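Local coordinates for 5-ketofructose reductase (Gluconobacter sp., PDB 7COK), which reduces 5-ketofructose, probably with a nicotinamide cofactor, as a member of the shikimate dehydrogenase family, at residues A[198-203]-A[207-212]; A[222-225]-A[231-234]; A[128-133]-A[179-184]; A[110-115]-A[193-198]. All blocks are in the same frame, centred on the assembly; numbering follows the deposited sequence.

Contact 1 (A[198-203]-A[207-212]); sequences TSIGLG and AAPPVE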
loop_
_atom_site.group_PDB
_atom_site.type_symbol
_atom_site.label_atom_id
_atom_site.label_comp_id
_atom_site.label_asym_id
_atom_site.label_seq_id
_atom_site.Cartn_x
_atom_site.Cartn_y
_atom_site.Cartn_z
ATOM N N THR A 198 8.594 5.340 31.421
ATOM C CA THR A 198 9.420 4.128 31.445
ATOM C C THR A 198 8.651 2.973 30.832
ATOM O O THR A 198 7.441 3.067 30.574
ATOM C CB THR A 198 9.891 3.722 32.874
ATOM O OG1 THR A 198 8.801 3.123 33.599
ATOM C CG2 THR A 198 10.500 4.925 33.642
ATOM N N SER A 199 9.340 1.865 30.619
ATOM C CA SER A 199 8.650 0.632 30.243
ATOM C C SER A 199 8.361 -0.270 31.437
ATOM O O SER A 199 7.990 -1.423 31.243
ATOM C CB SER A 199 9.428 -0.122 29.164
ATOM O OG SER A 199 9.468 0.615 27.967
ATOM N N ILE A 200 8.502 0.243 32.664
ATOM C CA ILE A 200 8.197 -0.582 33.850
ATOM C C ILE A 200 6.684 -0.751 34.003
ATOM O O ILE A 200 5.960 0.203 34.299
ATOM C CB ILE A 200 8.825 -0.076 35.165
ATOM C CG1 ILE A 200 10.342 0.139 35.018
ATOM C CG2 ILE A 200 8.537 -1.096 36.262
ATOM C CD1 ILE A 200 10.985 0.984 36.109
ATOM N N GLY A 201 6.221 -1.977 33.806
ATOM C CA GLY A 201 4.807 -2.250 33.756
ATOM C C GLY A 201 4.313 -2.702 32.404
ATOM O O GLY A 201 3.189 -3.177 32.303
ATOM N N LEU A 202 5.145 -2.531 31.367
ATOM C CA LEU A 202 4.825 -2.957 29.994
ATOM C C LEU A 202 4.676 -4.469 29.946
ATOM O O LEU A 202 5.632 -5.206 30.219
ATOM C CB LEU A 202 5.897 -2.480 28.997
ATOM C CG LEU A 202 5.711 -2.794 27.512
ATOM C CD1 LEU A 202 4.406 -2.249 26.948
ATOM C CD2 LEU A 202 6.904 -2.272 26.731
ATOM N N GLY A 203 3.459 -4.916 29.635
ATOM C CA GLY A 203 3.126 -6.348 29.612
ATOM C C GLY A 203 3.226 -7.044 30.966
ATOM O O GLY A 203 3.260 -8.281 31.029
ATOM N N ALA A 207 4.179 -5.051 37.831
ATOM C CA ALA A 207 5.360 -4.193 37.921
ATOM C C ALA A 207 4.951 -2.727 37.874
ATOM O O ALA A 207 4.062 -2.356 37.117
ATOM C CB ALA A 207 6.334 -4.508 36.805
ATOM N N ALA A 208 5.589 -1.911 38.701
ATOM C CA ALA A 208 5.364 -0.459 38.678
ATOM C C ALA A 208 6.683 0.280 38.895
ATOM O O ALA A 208 7.579 -0.224 39.606
ATOM C CB ALA A 208 4.333 -0.056 39.730
ATOM N N PRO A 209 6.839 1.470 38.276
ATOM C CA PRO A 209 8.054 2.239 38.570
ATOM C C PRO A 209 8.121 2.628 40.051
ATOM O O PRO A 209 7.053 2.852 40.666
ATOM C CB PRO A 209 7.879 3.515 37.739
ATOM C CG PRO A 209 6.415 3.613 37.440
ATOM C CD PRO A 209 5.918 2.201 37.375
ATOM N N PRO A 210 9.349 2.704 40.629
ATOM C CA PRO A 210 9.502 2.992 42.065
ATOM C C PRO A 210 9.208 4.449 42.403
ATOM O O PRO A 210 10.067 5.324 42.291
ATOM C CB PRO A 210 10.950 2.588 42.370
ATOM C CG PRO A 210 11.655 2.664 41.061
ATOM C CD PRO A 210 10.640 2.361 39.996
ATOM N N VAL A 211 7.962 4.676 42.811
ATOM C CA VAL A 211 7.468 5.998 43.188
ATOM C C VAL A 211 6.851 5.861 44.559
ATOM O O VAL A 211 6.127 4.888 44.825
ATOM C CB VAL A 211 6.358 6.467 42.218
ATOM C CG1 VAL A 211 5.788 7.822 42.618
ATOM C CG2 VAL A 211 6.884 6.524 40.796
ATOM N N GLU A 212 7.136 6.833 45.427
ATOM C CA GLU A 212 6.448 6.946 46.698
ATOM C C GLU A 212 5.043 7.467 46.399
ATOM O O GLU A 212 4.815 8.683 46.192
ATOM C CB GLU A 212 7.199 7.867 47.638
ATOM C CG GLU A 212 6.520 8.015 48.982
ATOM C CD GLU A 212 7.302 8.916 49.896
ATOM O OE1 GLU A 212 7.485 10.088 49.524
ATOM O OE2 GLU A 212 7.732 8.453 50.977
#

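Contact 2 (A[222-225]-A[231-234]); sequences VADV and QTRF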
loop_
_atom_site.group_PDB
_atom_site.type_symbol
_atom_site.label_atom_id
_atom_site.label_comp_id
_atom_site.label_asym_id
_atom_site.label_seq_id
_atom_site.Cartn_x
_atom_site.Cartn_y
_atom_site.Cartn_z
ATOM N N VAL A 222 -2.264 11.747 36.879
ATOM C CA VAL A 222 -1.261 10.690 36.738
ATOM C C VAL A 222 -1.468 10.010 35.382
ATOM O O VAL A 222 -2.555 9.536 35.069
ATOM C CB VAL A 222 -1.342 9.672 37.898
ATOM C CG1 VAL A 222 -0.223 8.668 37.786
ATOM C CG2 VAL A 222 -1.264 10.348 39.257
ATOM N N ALA A 223 -0.403 9.961 34.584
ATOM C CA ALA A 223 -0.464 9.425 33.214
ATOM C C ALA A 223 0.617 8.365 33.019
ATOM O O ALA A 223 1.677 8.414 33.660
ATOM C CB ALA A 223 -0.293 10.553 32.220
ATOM N N ASP A 224 0.361 7.453 32.109
ATOM C CA ASP A 224 1.296 6.393 31.789
ATOM C C ASP A 224 1.317 6.178 30.286
ATOM O O ASP A 224 0.286 5.989 29.663
ATOM C CB ASP A 224 0.869 5.107 32.494
ATOM C CG ASP A 224 1.973 4.075 32.578
ATOM O OD1 ASP A 224 2.963 4.099 31.807
ATOM O OD2 ASP A 224 1.871 3.217 33.454
ATOM N N VAL A 225 2.512 6.213 29.694
ATOM C CA VAL A 225 2.668 5.965 28.242
ATOM C C VAL A 225 2.469 4.504 27.819
ATOM O O VAL A 225 2.204 4.222 26.642
ATOM C CB VAL A 225 4.026 6.476 27.683
ATOM C CG1 VAL A 225 4.251 7.937 28.064
ATOM C CG2 VAL A 225 5.195 5.599 28.138
ATOM N N GLN A 231 -4.448 -0.309 31.781
ATOM C CA GLN A 231 -4.543 -0.071 33.211
ATOM C C GLN A 231 -3.393 -0.774 33.914
ATOM O O GLN A 231 -3.523 -1.914 34.381
ATOM C CB GLN A 231 -5.910 -0.534 33.745
ATOM C CG GLN A 231 -7.110 0.163 33.120
ATOM C CD GLN A 231 -7.081 1.687 33.260
ATOM O OE1 GLN A 231 -7.300 2.412 32.286
ATOM N NE2 GLN A 231 -6.808 2.177 34.468
ATOM N N THR A 232 -2.262 -0.065 33.975
ATOM C CA THR A 232 -1.042 -0.541 34.618
ATOM C C THR A 232 -1.219 -0.535 36.140
ATOM O O THR A 232 -2.134 0.128 36.664
ATOM C CB THR A 232 0.158 0.363 34.251
ATOM O OG1 THR A 232 -0.121 1.729 34.612
ATOM C CG2 THR A 232 0.445 0.276 32.752
ATOM N N ARG A 233 -0.364 -1.280 36.842
ATOM C CA ARG A 233 -0.322 -1.219 38.311
ATOM C C ARG A 233 -0.205 0.225 38.816
ATOM O O ARG A 233 -0.924 0.622 39.721
ATOM C CB ARG A 233 0.807 -2.097 38.859
ATOM C CG ARG A 233 0.992 -2.045 40.360
ATOM C CD ARG A 233 2.126 -2.952 40.810
ATOM N NE ARG A 233 2.533 -2.655 42.185
ATOM C CZ ARG A 233 3.757 -2.845 42.682
ATOM N NH1 ARG A 233 4.734 -3.340 41.928
ATOM N NH2 ARG A 233 4.008 -2.537 43.949
ATOM N N PHE A 234 0.721 0.982 38.232
ATOM C CA PHE A 234 0.924 2.394 38.507
ATOM C C PHE A 234 -0.378 3.187 38.426
ATOM O O PHE A 234 -0.735 3.865 39.385
ATOM C CB PHE A 234 1.991 2.907 37.535
ATOM C CG PHE A 234 2.291 4.361 37.647
ATOM C CD1 PHE A 234 2.863 4.892 38.809
ATOM C CD2 PHE A 234 2.061 5.203 36.565
ATOM C CE1 PHE A 234 3.167 6.242 38.886
ATOM C CE2 PHE A 234 2.358 6.564 36.636
ATOM C CZ PHE A 234 2.930 7.080 37.807
#

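Contact 3 (A[128-133]-A[179-184]); sequences VILGAG and QAWSGK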
loop_
_atom_site.group_PDB
_atom_site.type_symbol
_atom_site.label_atom_id
_atom_site.label_comp_id
_atom_site.label_asym_id
_atom_site.label_seq_id
_atom_site.Cartn_x
_atom_site.Cartn_y
_atom_site.Cartn_z
ATOM N N VAL A 128 6.210 16.217 36.549
ATOM C CA VAL A 128 7.279 15.233 36.765
ATOM C C VAL A 128 7.172 14.131 35.721
ATOM O O VAL A 128 6.099 13.514 35.579
ATOM C CB VAL A 128 7.239 14.602 38.178
ATOM C CG1 VAL A 128 8.228 13.440 38.284
ATOM C CG2 VAL A 128 7.589 15.640 39.221
ATOM N N ILE A 129 8.280 13.867 35.018
ATOM C CA ILE A 129 8.343 12.786 34.037
ATOM C C ILE A 129 9.320 11.749 34.553
ATOM O O ILE A 129 10.495 12.054 34.812
ATOM C CB ILE A 129 8.827 13.289 32.662
ATOM C CG1 ILE A 129 7.947 14.446 32.181
ATOM C CG2 ILE A 129 8.942 12.106 31.674
ATOM C CD1 ILE A 129 8.368 14.988 30.821
ATOM N N LEU A 130 8.827 10.533 34.750
ATOM C CA LEU A 130 9.671 9.394 35.110
ATOM C C LEU A 130 10.245 8.773 33.857
ATOM O O LEU A 130 9.509 8.197 33.051
ATOM C CB LEU A 130 8.905 8.321 35.909
ATOM C CG LEU A 130 8.047 8.846 37.042
ATOM C CD1 LEU A 130 7.059 7.769 37.470
ATOM C CD2 LEU A 130 8.890 9.390 38.198
ATOM N N GLY A 131 11.571 8.807 33.751
ATOM C CA GLY A 131 12.296 8.237 32.609
ATOM C C GLY A 131 12.772 9.305 31.646
ATOM O O GLY A 131 12.188 10.390 31.593
ATOM N N ALA A 132 13.829 8.998 30.892
ATOM C CA ALA A 132 14.456 9.943 29.963
ATOM C C ALA A 132 14.580 9.498 28.480
ATOM O O ALA A 132 15.413 10.036 27.730
ATOM C CB ALA A 132 15.822 10.358 30.510
ATOM N N GLY A 133 13.790 8.508 28.068
ATOM C CA GLY A 133 13.791 8.022 26.678
ATOM C C GLY A 133 13.250 8.955 25.597
ATOM O O GLY A 133 13.120 10.187 25.787
ATOM N N GLN A 179 16.687 15.108 37.941
ATOM C CA GLN A 179 16.906 14.482 39.251
ATOM C C GLN A 179 17.275 13.025 39.066
ATOM O O GLN A 179 16.623 12.293 38.306
ATOM C CB GLN A 179 15.665 14.596 40.159
ATOM C CG GLN A 179 15.361 16.010 40.634
ATOM C CD GLN A 179 16.307 16.521 41.724
ATOM O OE1 GLN A 179 16.935 15.744 42.453
ATOM N NE2 GLN A 179 16.389 17.841 41.852
ATOM N N ALA A 180 18.322 12.589 39.759
ATOM C CA ALA A 180 18.701 11.183 39.764
ATOM C C ALA A 180 17.627 10.415 40.506
ATOM O O ALA A 180 17.068 10.912 41.507
ATOM C CB ALA A 180 20.061 10.994 40.437
ATOM N N TRP A 181 17.341 9.221 40.002
ATOM C CA TRP A 181 16.305 8.355 40.563
ATOM C C TRP A 181 16.985 7.341 41.470
ATOM O O TRP A 181 17.775 6.511 41.004
ATOM C CB TRP A 181 15.587 7.633 39.433
ATOM C CG TRP A 181 14.239 7.089 39.780
ATOM C CD1 TRP A 181 13.724 6.848 41.027
ATOM C CD2 TRP A 181 13.252 6.679 38.850
ATOM N NE1 TRP A 181 12.457 6.338 40.924
ATOM C CE2 TRP A 181 12.138 6.220 39.595
ATOM C CE3 TRP A 181 13.178 6.685 37.451
ATOM C CZ2 TRP A 181 10.963 5.762 38.977
ATOM C CZ3 TRP A 181 12.008 6.225 36.833
ATOM C CH2 TRP A 181 10.921 5.767 37.598
ATOM N N SER A 182 16.699 7.442 42.767
ATOM C CA SER A 182 17.220 6.512 43.765
ATOM C C SER A 182 16.089 6.188 44.743
ATOM O O SER A 182 15.609 7.069 45.476
ATOM C CB SER A 182 18.421 7.128 44.482
ATOM O OG SER A 182 18.977 6.204 45.404
ATOM N N GLY A 183 15.673 4.926 44.741
ATOM C CA GLY A 183 14.544 4.454 45.537
ATOM C C GLY A 183 13.224 5.005 45.027
ATOM O O GLY A 183 13.120 5.425 43.865
ATOM N N LYS A 184 12.225 4.977 45.907
ATOM C CA LYS A 184 10.895 5.504 45.653
ATOM C C LYS A 184 10.953 7.019 45.529
ATOM O O LYS A 184 11.195 7.736 46.534
ATOM C CB LYS A 184 9.953 5.125 46.799
#

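Contact 4 (A[110-115]-A[193-198]); sequences KGFLAS and ILINAT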
loop_
_atom_site.group_PDB
_atom_site.type_symbol
_atom_site.label_atom_id
_atom_site.label_comp_id
_atom_site.label_asym_id
_atom_site.label_seq_id
_atom_site.Cartn_x
_atom_site.Cartn_y
_atom_site.Cartn_z
ATOM N N LYS A 110 2.353 14.341 21.428
ATOM C CA LYS A 110 1.039 14.974 21.184
ATOM C C LYS A 110 -0.135 14.091 21.602
ATOM O O LYS A 110 -1.177 14.638 21.959
ATOM C CB LYS A 110 0.883 15.359 19.702
ATOM C CG LYS A 110 1.799 16.485 19.248
ATOM C CD LYS A 110 1.483 16.961 17.830
ATOM C CE LYS A 110 2.501 17.978 17.292
ATOM N NZ LYS A 110 2.637 19.205 18.126
ATOM N N GLY A 111 0.015 12.758 21.544
ATOM C CA GLY A 111 -1.037 11.850 22.025
ATOM C C GLY A 111 -1.269 12.099 23.501
ATOM O O GLY A 111 -2.399 12.218 23.948
ATOM N N PHE A 112 -0.183 12.207 24.252
ATOM C CA PHE A 112 -0.261 12.497 25.676
ATOM C C PHE A 112 -0.914 13.859 25.925
ATOM O O PHE A 112 -1.804 13.966 26.778
ATOM C CB PHE A 112 1.132 12.456 26.339
ATOM C CG PHE A 112 1.169 13.194 27.637
ATOM C CD1 PHE A 112 0.586 12.634 28.781
ATOM C CD2 PHE A 112 1.669 14.500 27.703
ATOM C CE1 PHE A 112 0.567 13.335 29.987
ATOM C CE2 PHE A 112 1.630 15.214 28.887
ATOM C CZ PHE A 112 1.077 14.643 30.026
ATOM N N LEU A 113 -0.457 14.892 25.220
ATOM C CA LEU A 113 -1.019 16.221 25.351
ATOM C C LEU A 113 -2.517 16.260 25.073
ATOM O O LEU A 113 -3.258 16.872 25.839
ATOM C CB LEU A 113 -0.222 17.237 24.538
ATOM C CG LEU A 113 -0.405 18.703 24.866
ATOM C CD1 LEU A 113 0.220 19.020 26.227
ATOM C CD2 LEU A 113 0.197 19.611 23.797
ATOM N N ALA A 114 -2.978 15.565 24.027
ATOM C CA ALA A 114 -4.419 15.479 23.768
ATOM C C ALA A 114 -5.148 14.779 24.912
ATOM O O ALA A 114 -6.190 15.248 25.361
ATOM C CB ALA A 114 -4.692 14.776 22.451
ATOM N N SER A 115 -4.610 13.669 25.413
ATOM C CA SER A 115 -5.210 13.023 26.588
ATOM C C SER A 115 -5.274 13.977 27.790
ATOM O O SER A 115 -6.309 14.069 28.468
ATOM C CB SER A 115 -4.429 11.770 26.966
ATOM O OG SER A 115 -4.620 10.722 25.995
ATOM N N ILE A 193 1.176 17.189 37.661
ATOM C CA ILE A 193 1.056 16.099 36.700
ATOM C C ILE A 193 2.256 15.170 36.879
ATOM O O ILE A 193 3.406 15.639 36.919
ATOM C CB ILE A 193 1.057 16.630 35.240
ATOM C CG1 ILE A 193 -0.097 17.619 35.014
ATOM C CG2 ILE A 193 1.025 15.482 34.224
ATOM C CD1 ILE A 193 0.132 18.568 33.856
ATOM N N LEU A 194 1.999 13.877 36.992
ATOM C CA LEU A 194 3.027 12.838 37.026
ATOM C C LEU A 194 2.861 11.898 35.836
ATOM O O LEU A 194 1.787 11.356 35.620
ATOM C CB LEU A 194 2.951 12.062 38.339
ATOM C CG LEU A 194 3.865 10.841 38.487
ATOM C CD1 LEU A 194 5.320 11.288 38.536
ATOM C CD2 LEU A 194 3.568 10.084 39.771
ATOM N N ILE A 195 3.931 11.702 35.070
ATOM C CA ILE A 195 3.878 10.893 33.871
ATOM C C ILE A 195 4.924 9.799 33.926
ATOM O O ILE A 195 6.120 10.093 34.081
ATOM C CB ILE A 195 4.186 11.743 32.607
ATOM C CG1 ILE A 195 3.333 13.021 32.556
ATOM C CG2 ILE A 195 3.999 10.898 31.350
ATOM C CD1 ILE A 195 3.871 14.061 31.602
ATOM N N ASN A 196 4.503 8.542 33.791
ATOM C CA ASN A 196 5.461 7.483 33.579
ATOM C C ASN A 196 5.832 7.358 32.111
ATOM O O ASN A 196 4.982 7.002 31.290
ATOM C CB ASN A 196 4.933 6.141 34.047
ATOM C CG ASN A 196 5.890 5.039 33.697
ATOM O OD1 ASN A 196 7.050 5.100 34.079
ATOM N ND2 ASN A 196 5.461 4.114 32.861
ATOM N N ALA A 197 7.116 7.555 31.793
ATOM C CA ALA A 197 7.622 7.338 30.437
ATOM C C ALA A 197 8.608 6.165 30.382
ATOM O O ALA A 197 9.350 6.008 29.413
ATOM C CB ALA A 197 8.244 8.628 29.929
ATOM N N THR A 198 8.594 5.340 31.421
ATOM C CA THR A 198 9.420 4.128 31.445
ATOM C C THR A 198 8.651 2.973 30.832
ATOM O O THR A 198 7.441 3.067 30.574
ATOM C CB THR A 198 9.891 3.722 32.874
ATOM O OG1 THR A 198 8.801 3.123 33.599
ATOM C CG2 THR A 198 10.500 4.925 33.642
#

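Contact 1 (A[198-203]-A[207-212])
Ile200 packs against the run from Ala207 to Pro210 from a corner of a type II beta turn, Ser199 to Leu202, in the long loop between strands 193-196 and 221-224. Its two branches part to reach different partners. CG2, anti to the backbone N, comes up to the carbonyl of Ala208, with Ile200 CG2 3.5 Å from Ala208 C, and also meets the methyl of Ala207. The longer branch lies beside the backbone N and carries CD1 to the prolines, where Ile200 CD1 is 4.1 Å from Pro210 CD and the two side chains cross at about a right angle. The backbone joins in as well, with Ile200 O 3.7 Å from Pro209 CD. With an alanine at Ile200, both branches would be gone, and a gap would probably open beside the Ala208 carbonyl and the Pro210 ring. Gly201 follows at the next corner, its CA 3.4 Å from Ala207 O. A beta carbon there would crowd that oxygen and, at a phi of 114°, press on the carbonyl of Ile200 as well, which suits a glycine at the third position of such a turn. Farther out, Trp181 and Phe234 pack on Pro209. What positions Ile200 is an ST turn: Thr198 OG1, whose hydroxyl is also bonded to Asn196, accepts from the backbone, with Ile200 N 3.0 Å from Thr198 OG1 and an N-H...O angle of 156°. The beta turn itself is closed by Leu202 N, 3.1 Å from Ser199 O.

Contact 2 (A[222-225]-A[231-234])
Thr232 OG1 is held by two partners: it donates to the carboxylate of Asp224, with Thr232 OG1 2.7 Å from Asp224 OD2, and accepts from Leu235 N as the N-cap of helix 233-240. With OG1 set between the backbone N and the carbonyl carbon (chi1 57°), a single hydroxyl can serve both the first turn of the helix and the end of the strand. It meets Asp224 OD2 on the anti side, 24° out of the carboxylate plane. The other oxygen, Asp224 OD1, accepts from Ile226 N and Asn196 ND2, so the buried carboxylate is fixed at both ends. Phe234 turns its ring edge to oxygen atoms: Phe234 CD2 is 3.7 Å from Asp224 OD2, and Ala223 O lies in the ring plane, 3.6 Å from Phe234 CE2. Such an approach brings the C-H rim, the more positive part of the ring, to electron-rich atoms. Val222 CG1 packs obliquely, 3.5 Å from Phe234 CE2. The contact fastens the start of helix 233-240 to strand 221-224 within a beta-alpha-beta unit completed by strand 245-246, while Phe234 also reaches Leu194 and Asn196 on the neighbouring strand 193-196.

Contact 3 (A[128-133]-A[179-184])
Leu130 meets the six-membered end of the Trp181 indole, and its side chain can be traced along that ring. CB makes the closest approach: Leu130 CB is 3.7 Å from Trp181 CH2 and only slightly farther from CZ3. CG stands beside the backbone N, anti to the carbonyl carbon (chi1 -46°), and splits the two methyls between different neighbours. CD2 lies over one face of the indole, 4.1 Å above its plane and offset toward the rim, whereas CD1 packs on Val211. The two side chains cross at about a right angle. In Trp181 itself, CG is anti to the backbone N (chi1 -160°), which extends the indole from the end of strand 175-180 toward the end of strand 126-130; on its way it touches Val154 of strand 150-155, which lies between them in the sheet. The ring also approaches the backbone after Leu130, with Trp181 CZ3 4.0 Å from Gly131 N. Gly131 and Gly133 fit a GxGxxA pattern, consistent with the dinucleotide-binding turn of a Rossmann fold, and Gly133 is the N-cap residue of helix 134-145. An alanine in place of Trp181 would probably leave Leu130 without its ring partner and cost Pro210 O the indole N-H, opening a gap beside the glycine turn. The indole is thus used in two ways: its six-membered ring gives apolar, non-directional packing against Leu130, while its polar NE1 is bonded to Pro210 O, which limits how far the ring can turn.

Contact 4 (A[110-115]-A[193-198])
The ring of Phe112 is met at its far end, where Ile193 CG2 lies at the edge, near the ring plane and 4.3 Å from Phe112 CZ. Ile195 comes from the opposite direction to the Phe112 side chain, its CD1 oblique to the ring: Ile195 CD1 is 3.3 Å from Phe112 CZ, a tight approach, and 3.7 Å from Phe112 CE2. Phe112 CG is anti to its backbone N (chi1 160°), which projects the ring from helix 110-117 onto the strand; Met251, Ile139 and Leu143 of helices 248-264 and 134-145 also touch it, as does Ala223 CB. Here a helix packs against a central strand of the parallel Rossmann-type sheet, with Ile193 and Ile195 facing the helix and Leu194 between them directed away. At the strand's last residue, Asn196, the chain folds in an Asx turn. Its OD1 accepts twice from one residue: Thr198 OG1, 2.7 Å from Asn196 OD1, lies in the carbonyl plane on a lone pair, while Thr198 N, 3.1 Å from Asn196 OD1, sits above that plane. The amide nitrogen also bonds to that residue, with Asn196 ND2 3.2 Å from Thr198 O.

In the fold
All four contacts belong to the Rossmann-type domain. Contacts 2, 3 and 4 reach its parallel sheet, where strands 126-130, 193-196 and 221-224 are neighbours; contact 1 lies in the loop joining the last two. Along the chain, contact 3 is nested inside the loop closed by contact 4, and contacts 1 and 2 follow in turn. Centres of contacts 1 and 2 are about 8 Å apart and those of 2 and 4 about 10 Å, while contact 3 lies about 15 Å from both 2 and 4. Thr198, shared by contacts 1 and 4, touches the glycine-rich turn, so the loop packing borders the probable cofactor-binding end of the sheet.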